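Local coordinates for lipoprotein NlpE (Escherichia coli, PDB 2Z4I) that takes part in copper homeostasis, activates the Cpx stress pathway from the outer membrane and helps stationary-phase cells bind hydrophobic surfaces, at residues G36-L41 with R54-R59; W49-R54 with F65-T70; Y133-D138 with E158-Y163; F151-N156 with K195-D200. The protein carries 1 engineered substitution. All coordinates share one frame; numbering follows the deposited sequence.

In the fold
Contacts 1 and 2 lie in the N-terminal beta-barrel and contacts 3 and 4 in the C-terminal OB barrel, with the centres of contacts 1 and 3 about 58 Å apart. The first two are surface contacts that share strand 48-56, one pairing it with strand 34-43 and the other with strand 64-72; antiparallel backbone ladders carry both. Contact 3 is buried, has no direct hydrogen bond between its segments and relies on aromatic rings packed against helix 157-167. Contact 4, partly buried, joins strands 150-152 and 194-199 through two backbone bonds and small apolar groups. Contacts 3 and 4 touch, since the helix follows directly on segment 151-156.

Contact 1 (G36-L41 with R54-R59); sequences GIETSL and RYLGAR
Ile37 and Tyr55 oppose each other as a non-hydrogen-bonded pair of the antiparallel strands 34-43 and 48-56, and their side chains run alongside one another in the same direction. Ile37 CG2 sits over one face of the Tyr55 ring, 4.2 Å from the centroid and displaced toward the rim, in a CH-pi contact. With CG1 beside its own backbone N (chi1 -52°), the longer branch of Ile37 comes up along CE1 of the tyrosine. Both side chains also touch Cys31, which forms the disulfide of the CXXC motif with Cys34.

Glu38 and Arg54 occupy the other face and again lie side by side. Their backbones are joined in both directions, Glu38 N to Arg54 O at 2.7 Å and Arg54 N to Glu38 O at 2.9 Å. The carboxylate stands 82° to the guanidinium plane, with OE2 of Glu38 at the guanidinium edge, 3.7 Å from Arg54 NE, a long salt bridge whose OE2 position is uncertain. Replacing Glu38 by alanine would probably leave the Arg54 guanidinium without this acidic mate and freer to turn. The backbone thus holds the hairpin, while its two faces differ sharply, one aromatic and aliphatic beside a disulfide, the other weakly ion-paired.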
loop_
_atom_site.group_PDB
_atom_site.type_symbol
_atom_site.label_atom_id
_atom_site.label_comp_id
_atom_site.label_asym_id
_atom_site.label_seq_id
_atom_site.Cartn_x
_atom_site.Cartn_y
_atom_site.Cartn_z
ATOM N N GLY A 36 -17.684 2.331 -3.963
ATOM C CA GLY A 36 -17.513 3.728 -4.306
ATOM C C GLY A 36 -18.546 4.169 -5.311
ATOM O O GLY A 36 -19.168 3.332 -5.968
ATOM N N ILE A 37 -18.732 5.480 -5.430
ATOM C CA ILE A 37 -19.695 6.019 -6.369
ATOM C C ILE A 37 -18.999 6.715 -7.536
ATOM O O ILE A 37 -18.306 7.716 -7.345
ATOM C CB ILE A 37 -20.627 7.030 -5.686
ATOM C CG1 ILE A 37 -21.252 6.418 -4.441
ATOM C CG2 ILE A 37 -21.751 7.395 -6.608
ATOM C CD1 ILE A 37 -22.183 7.366 -3.697
ATOM N N GLU A 38 -19.182 6.162 -8.735
ATOM C CA GLU A 38 -18.623 6.722 -9.962
ATOM C C GLU A 38 -19.435 7.967 -10.282
ATOM O O GLU A 38 -20.586 7.873 -10.705
ATOM C CB GLU A 38 -18.769 5.742 -11.118
ATOM C CG GLU A 38 -17.787 4.610 -11.147
ATOM C CD GLU A 38 -18.026 3.708 -12.346
ATOM O OE1 GLU A 38 -18.025 4.224 -13.494
ATOM O OE2 GLU A 38 -18.220 2.485 -12.144
ATOM N N THR A 39 -18.824 9.130 -10.108
ATOM C CA THR A 39 -19.507 10.396 -10.333
ATOM C C THR A 39 -19.012 11.145 -11.554
ATOM O O THR A 39 -17.821 11.165 -11.849
ATOM C CB THR A 39 -19.325 11.277 -9.096
ATOM O OG1 THR A 39 -19.861 10.584 -7.962
ATOM C CG2 THR A 39 -20.019 12.616 -9.257
ATOM N N SER A 40 -19.925 11.759 -12.290
ATOM C CA SER A 40 -19.508 12.532 -13.451
ATOM C C SER A 40 -20.481 13.674 -13.586
ATOM O O SER A 40 -21.695 13.455 -13.622
ATOM C CB SER A 40 -19.498 11.679 -14.721
ATOM O OG SER A 40 -20.756 11.075 -14.928
ATOM N N LEU A 41 -19.933 14.887 -13.622
ATOM C CA LEU A 41 -20.715 16.111 -13.734
ATOM C C LEU A 41 -20.398 16.761 -15.060
ATOM O O LEU A 41 -19.228 16.875 -15.438
ATOM C CB LEU A 41 -20.374 17.062 -12.587
ATOM C CG LEU A 41 -20.866 18.508 -12.673
ATOM C CD1 LEU A 41 -22.375 18.557 -12.806
ATOM C CD2 LEU A 41 -20.430 19.254 -11.422
ATOM N N ARG A 54 -22.909 6.252 -10.391
ATOM C CA ARG A 54 -22.960 4.806 -10.532
ATOM C C ARG A 54 -22.344 4.147 -9.303
ATOM O O ARG A 54 -21.273 4.531 -8.860
ATOM C CB ARG A 54 -22.220 4.382 -11.784
ATOM C CG ARG A 54 -22.352 2.919 -12.049
ATOM C CD ARG A 54 -21.685 2.493 -13.336
ATOM N NE ARG A 54 -21.441 1.058 -13.276
ATOM C CZ ARG A 54 -22.397 0.133 -13.278
ATOM N NH1 ARG A 54 -23.676 0.498 -13.355
ATOM N NH2 ARG A 54 -22.075 -1.154 -13.158
ATOM N N TYR A 55 -23.019 3.145 -8.756
ATOM C CA TYR A 55 -22.555 2.470 -7.549
ATOM C C TYR A 55 -21.810 1.175 -7.775
ATOM O O TYR A 55 -22.409 0.162 -8.126
ATOM C CB TYR A 55 -23.745 2.206 -6.630
ATOM C CG TYR A 55 -24.388 3.474 -6.148
ATOM C CD1 TYR A 55 -23.984 4.079 -4.959
ATOM C CD2 TYR A 55 -25.339 4.120 -6.924
ATOM C CE1 TYR A 55 -24.508 5.302 -4.558
ATOM C CE2 TYR A 55 -25.872 5.344 -6.536
ATOM C CZ TYR A 55 -25.449 5.932 -5.352
ATOM O OH TYR A 55 -25.962 7.157 -4.994
ATOM N N LEU A 56 -20.502 1.211 -7.557
ATOM C CA LEU A 56 -19.672 0.031 -7.712
ATOM C C LEU A 56 -19.945 -0.886 -6.529
ATOM O O LEU A 56 -19.964 -0.429 -5.383
ATOM C CB LEU A 56 -18.202 0.428 -7.728
ATOM C CG LEU A 56 -17.810 1.352 -8.877
ATOM C CD1 LEU A 56 -16.398 1.884 -8.687
ATOM C CD2 LEU A 56 -17.909 0.579 -10.169
ATOM N N GLY A 57 -20.149 -2.172 -6.808
ATOM C CA GLY A 57 -20.434 -3.130 -5.754
ATOM C C GLY A 57 -21.815 -2.882 -5.170
ATOM O O GLY A 57 -22.016 -2.943 -3.956
ATOM N N ALA A 58 -22.775 -2.608 -6.046
ATOM C CA ALA A 58 -24.141 -2.321 -5.637
ATOM C C ALA A 58 -24.967 -3.506 -5.134
ATOM O O ALA A 58 -24.851 -4.636 -5.612
ATOM C CB ALA A 58 -24.881 -1.639 -6.784
ATOM N N ARG A 59 -25.808 -3.203 -4.152
ATOM C CA ARG A 59 -26.728 -4.151 -3.537
ATOM C C ARG A 59 -28.058 -3.402 -3.591
ATOM O O ARG A 59 -29.028 -3.770 -2.931
ATOM C CB ARG A 59 -26.329 -4.426 -2.082
#

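Contact 2 (W49-R54 with F65-T70); sequences WVMNER and FASYGT
Ser67 N donates to Met51 O at 2.7 Å, in the carbonyl plane, within a regular antiparallel ladder that joins strands 48-56 and 64-72 of the N-terminal barrel. Toward one end of the ladder, Trp49 N reaches Gly69 O at 2.9 Å, and Gly69 N returns a bond to Trp49 O. Glu53 and Phe65 form the hydrogen-bonded pair near the other end.

The side chain of Trp49 dominates the contact. With chi1 at 58° the indole is swung in over its own backbone, which folds it across the neighbouring strand. One face of the ring then covers the Tyr68-Gly69 peptide, with Tyr68 C 3.6 Å above the indole plane of Trp49. Any side chain on Gly69 would run into NE1, and its absence lets the ring lie this close. At the ring edge NE1 of Trp49 makes a weak, bent bond to Thr70 O (2.8 Å, 126° at the hydrogen) and a second weak one to Thr81 O in strand 77-82; Leu43 and Leu80 also touch the indole. A serine in place of Trp49 would probably strip the Tyr68-Gly69 peptide of its cover and leave Thr70 O without the indole donor.

On the same face, Glu53 and Phe65 lie side by side, the carboxylate turned 51° from the ring and Glu53 CB over a face of the phenyl. On the other face of the sheet, Val50 CG2 meets Tyr68 CB at 4.3 Å. The ladder therefore fixes the register, while one large aromatic ring shields a stretch of backbone and packs against three neighbouring strands, with only weak bonds from its N-H.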
loop_
_atom_site.group_PDB
_atom_site.type_symbol
_atom_site.label_atom_id
_atom_site.label_comp_id
_atom_site.label_asym_id
_atom_site.label_seq_id
_atom_site.Cartn_x
_atom_site.Cartn_y
_atom_site.Cartn_z
ATOM N N TRP A 49 -26.833 21.399 -16.517
ATOM C CA TRP A 49 -25.864 20.392 -16.127
ATOM C C TRP A 49 -26.575 19.060 -15.987
ATOM O O TRP A 49 -27.796 18.992 -15.842
ATOM C CB TRP A 49 -25.225 20.742 -14.780
ATOM C CG TRP A 49 -26.226 20.893 -13.652
ATOM C CD1 TRP A 49 -26.924 22.022 -13.320
ATOM C CD2 TRP A 49 -26.655 19.879 -12.734
ATOM N NE1 TRP A 49 -27.757 21.774 -12.256
ATOM C CE2 TRP A 49 -27.610 20.467 -11.874
ATOM C CE3 TRP A 49 -26.326 18.534 -12.552
ATOM C CZ2 TRP A 49 -28.238 19.753 -10.843
ATOM C CZ3 TRP A 49 -26.952 17.818 -11.522
ATOM C CH2 TRP A 49 -27.895 18.433 -10.684
ATOM N N VAL A 50 -25.788 17.996 -16.017
ATOM C CA VAL A 50 -26.322 16.656 -15.870
ATOM C C VAL A 50 -25.273 15.912 -15.072
ATOM O O VAL A 50 -24.075 16.025 -15.352
ATOM C CB VAL A 50 -26.531 15.967 -17.253
ATOM C CG1 VAL A 50 -25.186 15.713 -17.922
ATOM C CG2 VAL A 50 -27.312 14.667 -17.074
HETATM N N MSE A 51 -25.722 15.190 -14.057
HETATM C CA MSE A 51 -24.816 14.431 -13.218
HETATM C C MSE A 51 -25.188 12.963 -13.240
HETATM O O MSE A 51 -26.365 12.611 -13.268
HETATM C CB MSE A 51 -24.860 14.932 -11.784
HETATM C CG MSE A 51 -23.939 14.159 -10.874
HETATM SE SE MSE A 51 -23.786 14.995 -9.159
HETATM C CE MSE A 51 -22.558 16.414 -9.667
ATOM N N ASN A 52 -24.180 12.107 -13.221
ATOM C CA ASN A 52 -24.426 10.690 -13.241
ATOM C C ASN A 52 -23.727 10.053 -12.064
ATOM O O ASN A 52 -22.563 10.351 -11.793
ATOM C CB ASN A 52 -23.884 10.087 -14.530
ATOM C CG ASN A 52 -24.263 8.625 -14.696
ATOM O OD1 ASN A 52 -23.478 7.831 -15.200
ATOM N ND2 ASN A 52 -25.472 8.270 -14.290
ATOM N N GLU A 53 -24.430 9.177 -11.360
ATOM C CA GLU A 53 -23.822 8.491 -10.238
ATOM C C GLU A 53 -24.008 7.000 -10.411
ATOM O O GLU A 53 -25.131 6.540 -10.564
ATOM C CB GLU A 53 -24.464 8.927 -8.927
ATOM C CG GLU A 53 -24.349 10.405 -8.640
ATOM C CD GLU A 53 -24.967 10.770 -7.311
ATOM O OE1 GLU A 53 -25.330 11.945 -7.134
ATOM O OE2 GLU A 53 -25.084 9.880 -6.440
ATOM N N ARG A 54 -22.909 6.252 -10.391
ATOM C CA ARG A 54 -22.960 4.806 -10.532
ATOM C C ARG A 54 -22.344 4.147 -9.303
ATOM O O ARG A 54 -21.273 4.531 -8.860
ATOM C CB ARG A 54 -22.220 4.382 -11.784
ATOM C CG ARG A 54 -22.352 2.919 -12.049
ATOM C CD ARG A 54 -21.685 2.493 -13.336
ATOM N NE ARG A 54 -21.441 1.058 -13.276
ATOM C CZ ARG A 54 -22.397 0.133 -13.278
ATOM N NH1 ARG A 54 -23.676 0.498 -13.355
ATOM N NH2 ARG A 54 -22.075 -1.154 -13.158
ATOM N N PHE A 65 -28.001 6.412 -11.050
ATOM C CA PHE A 65 -29.078 7.353 -11.318
ATOM C C PHE A 65 -28.504 8.714 -11.690
ATOM O O PHE A 65 -27.504 9.148 -11.134
ATOM C CB PHE A 65 -29.999 7.456 -10.096
ATOM C CG PHE A 65 -29.399 8.202 -8.925
ATOM C CD1 PHE A 65 -29.507 9.595 -8.834
ATOM C CD2 PHE A 65 -28.736 7.511 -7.907
ATOM C CE1 PHE A 65 -28.963 10.288 -7.746
ATOM C CE2 PHE A 65 -28.186 8.192 -6.811
ATOM C CZ PHE A 65 -28.299 9.582 -6.731
ATOM N N ALA A 66 -29.130 9.390 -12.641
ATOM C CA ALA A 66 -28.634 10.690 -13.067
ATOM C C ALA A 66 -29.532 11.841 -12.639
ATOM O O ALA A 66 -30.701 11.656 -12.296
ATOM C CB ALA A 66 -28.452 10.706 -14.572
ATOM N N SER A 67 -28.975 13.041 -12.661
ATOM C CA SER A 67 -29.736 14.208 -12.268
ATOM C C SER A 67 -29.317 15.377 -13.135
ATOM O O SER A 67 -28.216 15.390 -13.694
ATOM C CB SER A 67 -29.510 14.524 -10.782
ATOM O OG SER A 67 -28.132 14.590 -10.459
ATOM N N TYR A 68 -30.202 16.353 -13.265
ATOM C CA TYR A 68 -29.878 17.492 -14.089
ATOM C C TYR A 68 -30.490 18.714 -13.450
ATOM O O TYR A 68 -31.162 18.607 -12.430
ATOM C CB TYR A 68 -30.406 17.278 -15.514
ATOM C CG TYR A 68 -31.890 17.463 -15.658
ATOM C CD1 TYR A 68 -32.409 18.631 -16.203
ATOM C CD2 TYR A 68 -32.778 16.495 -15.201
ATOM C CE1 TYR A 68 -33.786 18.840 -16.287
ATOM C CE2 TYR A 68 -34.163 16.689 -15.274
ATOM C CZ TYR A 68 -34.657 17.870 -15.815
ATOM O OH TYR A 68 -36.020 18.103 -15.838
ATOM N N GLY A 69 -30.244 19.871 -14.049
ATOM C CA GLY A 69 -30.761 21.117 -13.520
ATOM C C GLY A 69 -29.966 22.218 -14.176
ATOM O O GLY A 69 -29.267 21.964 -15.144
ATOM N N THR A 70 -30.065 23.433 -13.656
ATOM C CA THR A 70 -29.349 24.576 -14.220
ATOM C C THR A 70 -28.247 24.934 -13.258
ATOM O O THR A 70 -28.313 24.554 -12.105
ATOM C CB THR A 70 -30.286 25.775 -14.362
ATOM O OG1 THR A 70 -30.882 26.060 -13.092
ATOM C CG2 THR A 70 -31.395 25.463 -15.336
#

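Contact 3 (Y133-D138 with E158-Y163); sequences YFYMAD and ELERSY
Tyr163, Tyr133 and Glu160 form the heart of this buried contact in the C-terminal OB fold, where helix 157-167, inserted between the third and fourth barrel strands, packs across the end of the first strand, 127-135. The helix runs at 99° to the strand. No direct hydrogen bond joins the two segments; helix side chains pack on strand side chains and on the strand backbone.

Tyr163 meets the strand with its ring. An edge of Tyr133 points at the face of Tyr163 in a T-shaped stack, centroids 5.2 Å apart and planes at 78°. Farther along the strand, on the same side of the ring, Tyr163 CD2 lies 3.5 Å from Tyr135 CB, and the Tyr163 hydroxyl passes beside the Phe134 ring to hydrogen bond with Lys172 O. With CG anti to the backbone N in Tyr163 (chi1 160°), the ring is thrown forward from the helix and lies along the strand backbone. Tyr133 also touches the helix through CE1, which packs 3.9 Å from Leu159 CD2.

Glu160 lies over Tyr135: its CG is centred above the ring, 3.6 Å from the Tyr135 centroid, and the carboxylate continues stacked at a small angle to the ring plane. The carboxylate has a firmer partner outside the two segments, since OE1 accepts from the backbone N of Asn156, the N-cap of the helix. The strand end belongs to a region that could contain a copper-binding motif. A water links the two elements, accepting from Tyr133 OH at 3.0 Å and donating to Glu160 OE1 at 3.2 Å.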
loop_
_atom_site.group_PDB
_atom_site.type_symbol
_atom_site.label_atom_id
_atom_site.label_comp_id
_atom_site.label_asym_id
_atom_site.label_seq_id
_atom_site.Cartn_x
_atom_site.Cartn_y
_atom_site.Cartn_z
ATOM N N TYR A 133 25.787 -16.508 11.706
ATOM C CA TYR A 133 25.572 -17.651 10.822
ATOM C C TYR A 133 26.402 -18.835 11.277
ATOM O O TYR A 133 27.546 -18.675 11.702
ATOM C CB TYR A 133 25.971 -17.298 9.390
ATOM C CG TYR A 133 25.750 -18.406 8.374
ATOM C CD1 TYR A 133 24.502 -18.597 7.781
ATOM C CD2 TYR A 133 26.796 -19.252 7.992
ATOM C CE1 TYR A 133 24.302 -19.594 6.832
ATOM C CE2 TYR A 133 26.603 -20.257 7.041
ATOM C CZ TYR A 133 25.352 -20.421 6.466
ATOM O OH TYR A 133 25.146 -21.407 5.522
ATOM N N PHE A 134 25.824 -20.026 11.171
ATOM C CA PHE A 134 26.505 -21.245 11.573
ATOM C C PHE A 134 26.071 -22.413 10.706
ATOM O O PHE A 134 24.889 -22.722 10.608
ATOM C CB PHE A 134 26.207 -21.555 13.037
ATOM C CG PHE A 134 26.801 -22.841 13.511
ATOM C CD1 PHE A 134 26.009 -23.976 13.662
ATOM C CD2 PHE A 134 28.164 -22.931 13.784
ATOM C CE1 PHE A 134 26.567 -25.190 14.083
ATOM C CE2 PHE A 134 28.734 -24.138 14.205
ATOM C CZ PHE A 134 27.934 -25.271 14.354
ATOM N N TYR A 135 27.035 -23.064 10.076
ATOM C CA TYR A 135 26.730 -24.191 9.220
ATOM C C TYR A 135 27.464 -25.441 9.681
ATOM O O TYR A 135 28.614 -25.373 10.123
ATOM C CB TYR A 135 27.126 -23.872 7.785
ATOM C CG TYR A 135 26.905 -25.020 6.837
ATOM C CD1 TYR A 135 25.619 -25.436 6.512
ATOM C CD2 TYR A 135 27.983 -25.701 6.275
ATOM C CE1 TYR A 135 25.410 -26.491 5.656
ATOM C CE2 TYR A 135 27.787 -26.762 5.418
ATOM C CZ TYR A 135 26.497 -27.152 5.109
ATOM O OH TYR A 135 26.286 -28.203 4.244
HETATM N N MSE A 136 26.798 -26.584 9.570
HETATM C CA MSE A 136 27.399 -27.845 9.973
HETATM C C MSE A 136 26.512 -29.029 9.648
HETATM O O MSE A 136 25.369 -29.096 10.104
HETATM C CB MSE A 136 27.686 -27.848 11.465
HETATM C CG MSE A 136 28.180 -29.188 11.958
HETATM SE SE MSE A 136 28.467 -29.218 13.858
HETATM C CE MSE A 136 26.619 -29.339 14.457
ATOM N N ALA A 137 27.050 -29.971 8.877
ATOM C CA ALA A 137 26.302 -31.154 8.488
ATOM C C ALA A 137 25.067 -30.718 7.708
ATOM O O ALA A 137 23.933 -30.931 8.141
ATOM C CB ALA A 137 25.889 -31.943 9.725
ATOM N N ASP A 138 25.299 -30.083 6.566
ATOM C CA ASP A 138 24.216 -29.613 5.712
ATOM C C ASP A 138 23.051 -28.887 6.391
ATOM O O ASP A 138 21.910 -28.942 5.923
ATOM C CB ASP A 138 23.681 -30.777 4.897
ATOM C CG ASP A 138 24.708 -31.314 3.948
ATOM O OD1 ASP A 138 25.715 -31.885 4.428
ATOM O OD2 ASP A 138 24.521 -31.150 2.722
ATOM N N GLU A 158 27.816 -21.623 -2.112
ATOM C CA GLU A 158 28.721 -20.496 -1.962
ATOM C C GLU A 158 28.712 -19.868 -0.581
ATOM O O GLU A 158 29.773 -19.605 -0.008
ATOM C CB GLU A 158 28.426 -19.424 -3.005
ATOM C CG GLU A 158 29.597 -18.488 -3.206
ATOM C CD GLU A 158 30.940 -19.220 -3.092
ATOM O OE1 GLU A 158 31.360 -19.515 -1.946
ATOM O OE2 GLU A 158 31.568 -19.513 -4.141
ATOM N N LEU A 159 27.525 -19.619 -0.041
ATOM C CA LEU A 159 27.453 -19.029 1.281
ATOM C C LEU A 159 28.212 -19.922 2.268
ATOM O O LEU A 159 29.091 -19.459 2.985
ATOM C CB LEU A 159 25.999 -18.881 1.707
ATOM C CG LEU A 159 25.756 -17.974 2.910
ATOM C CD1 LEU A 159 26.152 -16.551 2.564
ATOM C CD2 LEU A 159 24.284 -18.024 3.300
ATOM N N GLU A 160 27.889 -21.211 2.275
ATOM C CA GLU A 160 28.530 -22.163 3.175
ATOM C C GLU A 160 30.035 -22.228 2.979
ATOM O O GLU A 160 30.787 -22.408 3.942
ATOM C CB GLU A 160 27.918 -23.547 2.978
ATOM C CG GLU A 160 26.457 -23.620 3.385
ATOM C CD GLU A 160 25.635 -24.466 2.437
ATOM O OE1 GLU A 160 24.403 -24.529 2.613
ATOM O OE2 GLU A 160 26.219 -25.065 1.512
ATOM N N ARG A 161 30.483 -22.095 1.737
ATOM C CA ARG A 161 31.914 -22.120 1.468
ATOM C C ARG A 161 32.520 -20.921 2.205
ATOM O O ARG A 161 33.371 -21.072 3.084
ATOM C CB ARG A 161 32.192 -21.984 -0.034
ATOM C CG ARG A 161 31.561 -23.047 -0.937
ATOM C CD ARG A 161 32.325 -23.128 -2.265
ATOM N NE ARG A 161 31.487 -23.380 -3.444
ATOM C CZ ARG A 161 30.882 -24.533 -3.731
ATOM N NH1 ARG A 161 31.001 -25.582 -2.921
ATOM N NH2 ARG A 161 30.171 -24.641 -4.852
ATOM N N SER A 162 32.043 -19.735 1.840
ATOM C CA SER A 162 32.490 -18.478 2.423
ATOM C C SER A 162 32.514 -18.529 3.942
ATOM O O SER A 162 33.483 -18.112 4.566
ATOM C CB SER A 162 31.579 -17.347 1.956
ATOM O OG SER A 162 31.516 -17.313 0.538
ATOM N N TYR A 163 31.446 -19.036 4.541
ATOM C CA TYR A 163 31.394 -19.133 5.995
ATOM C C TYR A 163 32.620 -19.883 6.498
ATOM O O TYR A 163 33.376 -19.380 7.327
ATOM C CB TYR A 163 30.126 -19.870 6.447
ATOM C CG TYR A 163 30.193 -20.438 7.854
ATOM C CD1 TYR A 163 30.495 -19.622 8.943
ATOM C CD2 TYR A 163 29.946 -21.791 8.096
ATOM C CE1 TYR A 163 30.552 -20.133 10.240
ATOM C CE2 TYR A 163 29.999 -22.319 9.391
ATOM C CZ TYR A 163 30.305 -21.482 10.465
ATOM O OH TYR A 163 30.386 -21.983 11.757
HETATM O O HOH W 1 22.907 -21.830 3.526
#

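Contact 4 (F151-N156 with K195-D200)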
loop_
_atom_site.group_PDB
_atom_site.type_symbol
_atom_site.label_atom_id
_atom_site.label_comp_id
_atom_site.label_asym_id
_atom_site.label_seq_id
_atom_site.Cartn_x
_atom_site.Cartn_y
_atom_site.Cartn_z
ATOM N N PHE A 151 16.650 -18.605 12.912
ATOM C CA PHE A 151 15.991 -19.322 11.824
ATOM C C PHE A 151 16.940 -20.175 11.008
ATOM O O PHE A 151 18.162 -20.058 11.132
ATOM C CB PHE A 151 15.308 -18.351 10.868
ATOM C CG PHE A 151 15.212 -16.962 11.385
ATOM C CD1 PHE A 151 16.244 -16.064 11.178
ATOM C CD2 PHE A 151 14.072 -16.541 12.066
ATOM C CE1 PHE A 151 16.150 -14.749 11.639
ATOM C CE2 PHE A 151 13.957 -15.219 12.540
ATOM C CZ PHE A 151 15.004 -14.319 12.323
HETATM N N MSE A 152 16.365 -21.036 10.172
HETATM C CA MSE A 152 17.154 -21.889 9.292
HETATM C C MSE A 152 17.437 -21.135 7.994
HETATM O O MSE A 152 16.601 -20.363 7.517
HETATM C CB MSE A 152 16.396 -23.159 8.966
HETATM C CG MSE A 152 16.384 -24.183 10.064
HETATM SE SE MSE A 152 15.103 -25.542 9.599
HETATM C CE MSE A 152 13.647 -24.876 10.685
ATOM N N VAL A 153 18.606 -21.360 7.415
ATOM C CA VAL A 153 18.966 -20.673 6.190
ATOM C C VAL A 153 19.019 -21.671 5.043
ATOM O O VAL A 153 19.746 -22.655 5.102
ATOM C CB VAL A 153 20.330 -19.957 6.358
ATOM C CG1 VAL A 153 20.663 -19.157 5.125
ATOM C CG2 VAL A 153 20.277 -19.053 7.567
ATOM N N ALA A 154 18.230 -21.422 4.006
ATOM C CA ALA A 154 18.194 -22.311 2.851
ATOM C C ALA A 154 19.618 -22.629 2.418
ATOM O O ALA A 154 20.448 -21.725 2.304
ATOM C CB ALA A 154 17.431 -21.656 1.700
ATOM N N ASN A 155 19.904 -23.909 2.188
ATOM C CA ASN A 155 21.237 -24.305 1.762
ATOM C C ASN A 155 21.661 -23.520 0.556
ATOM O O ASN A 155 20.873 -23.317 -0.358
ATOM C CB ASN A 155 21.287 -25.785 1.415
ATOM C CG ASN A 155 21.356 -26.646 2.627
ATOM O OD1 ASN A 155 20.439 -26.649 3.447
ATOM N ND2 ASN A 155 22.452 -27.372 2.770
ATOM N N ASN A 156 22.913 -23.079 0.569
ATOM C CA ASN A 156 23.490 -22.329 -0.535
ATOM C C ASN A 156 24.994 -22.561 -0.516
ATOM O O ASN A 156 25.716 -22.018 0.318
ATOM C CB ASN A 156 23.193 -20.848 -0.390
ATOM C CG ASN A 156 23.720 -20.054 -1.543
ATOM O OD1 ASN A 156 24.916 -19.810 -1.646
ATOM N ND2 ASN A 156 22.832 -19.661 -2.437
ATOM N N LYS A 195 8.957 -22.051 7.988
ATOM C CA LYS A 195 9.646 -20.803 7.671
ATOM C C LYS A 195 11.149 -21.057 7.555
ATOM O O LYS A 195 11.712 -21.822 8.330
ATOM C CB LYS A 195 9.369 -19.789 8.784
ATOM C CG LYS A 195 9.567 -18.339 8.414
ATOM C CD LYS A 195 9.349 -17.439 9.634
ATOM C CE LYS A 195 10.448 -17.625 10.683
ATOM N NZ LYS A 195 10.364 -16.638 11.807
ATOM N N VAL A 196 11.793 -20.415 6.587
ATOM C CA VAL A 196 13.223 -20.582 6.381
ATOM C C VAL A 196 13.756 -19.339 5.690
ATOM O O VAL A 196 13.064 -18.754 4.852
ATOM C CB VAL A 196 13.521 -21.801 5.483
ATOM C CG1 VAL A 196 12.808 -21.653 4.152
ATOM C CG2 VAL A 196 15.003 -21.907 5.228
ATOM N N LEU A 197 14.982 -18.944 6.020
ATOM C CA LEU A 197 15.569 -17.755 5.414
ATOM C C LEU A 197 16.270 -18.077 4.114
ATOM O O LEU A 197 17.213 -18.873 4.089
ATOM C CB LEU A 197 16.579 -17.094 6.349
ATOM C CG LEU A 197 17.105 -15.763 5.803
ATOM C CD1 LEU A 197 15.969 -14.757 5.863
ATOM C CD2 LEU A 197 18.280 -15.247 6.616
ATOM N N ALA A 198 15.814 -17.444 3.037
ATOM C CA ALA A 198 16.402 -17.651 1.720
ATOM C C ALA A 198 17.238 -16.427 1.372
ATOM O O ALA A 198 16.727 -15.307 1.338
ATOM C CB ALA A 198 15.301 -17.848 0.684
ATOM N N PRO A 199 18.540 -16.615 1.126
ATOM C CA PRO A 199 19.389 -15.464 0.784
ATOM C C PRO A 199 19.052 -14.857 -0.578
ATOM O O PRO A 199 18.525 -15.542 -1.443
ATOM C CB PRO A 199 20.795 -16.055 0.829
ATOM C CG PRO A 199 20.563 -17.524 0.454
ATOM C CD PRO A 199 19.334 -17.851 1.266
ATOM N N ASP A 200 19.337 -13.569 -0.760
ATOM C CA ASP A 200 19.078 -12.883 -2.028
ATOM C C ASP A 200 20.361 -12.285 -2.582
ATOM O O ASP A 200 20.368 -11.750 -3.695
ATOM C CB ASP A 200 18.082 -11.741 -1.870
ATOM C CG ASP A 200 16.652 -12.211 -1.687
ATOM O OD1 ASP A 200 16.229 -12.379 -0.518
ATOM O OD2 ASP A 200 15.945 -12.397 -2.708
#
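Ala154 CB packs 4.3 Å from Val196 CG2 and equally close to Pro199 CD, so a single methyl touches two side chains of the facing strand. Beside it, Val153 CG2 approaches Leu197 CB, and Val153 CG1 reaches Pro199 CD. With CG1 of Val196 at chi1 57°, the other methyl, CG2, falls anti to the backbone N and lies against Met152 CB, 4.2 Å away, as well as against Ala154.

Two backbone bonds frame this apolar patch. Leu197 N donates to Met152 O at 2.6 Å, and Ala154 N to Leu197 O at 2.7 Å, the pattern of a single parallel bridge centred on Val153 and Leu197. Such pairing between the third and fifth strands is what closes the barrel in an OB fold.

At the rim, the Lys195 chain bends at chi3 and brings NZ within 3.7 Å of Phe151 CD2; Phe151 itself makes an edge-to-face contact with Phe182. At the other end Asn156 lies near Pro199, though its OD1 is engaged in capping Leu159 N at the start of the helix. With only one bridge, closure here probably depends on aliphatic packing around two backbone bonds, and charge is kept to the margin.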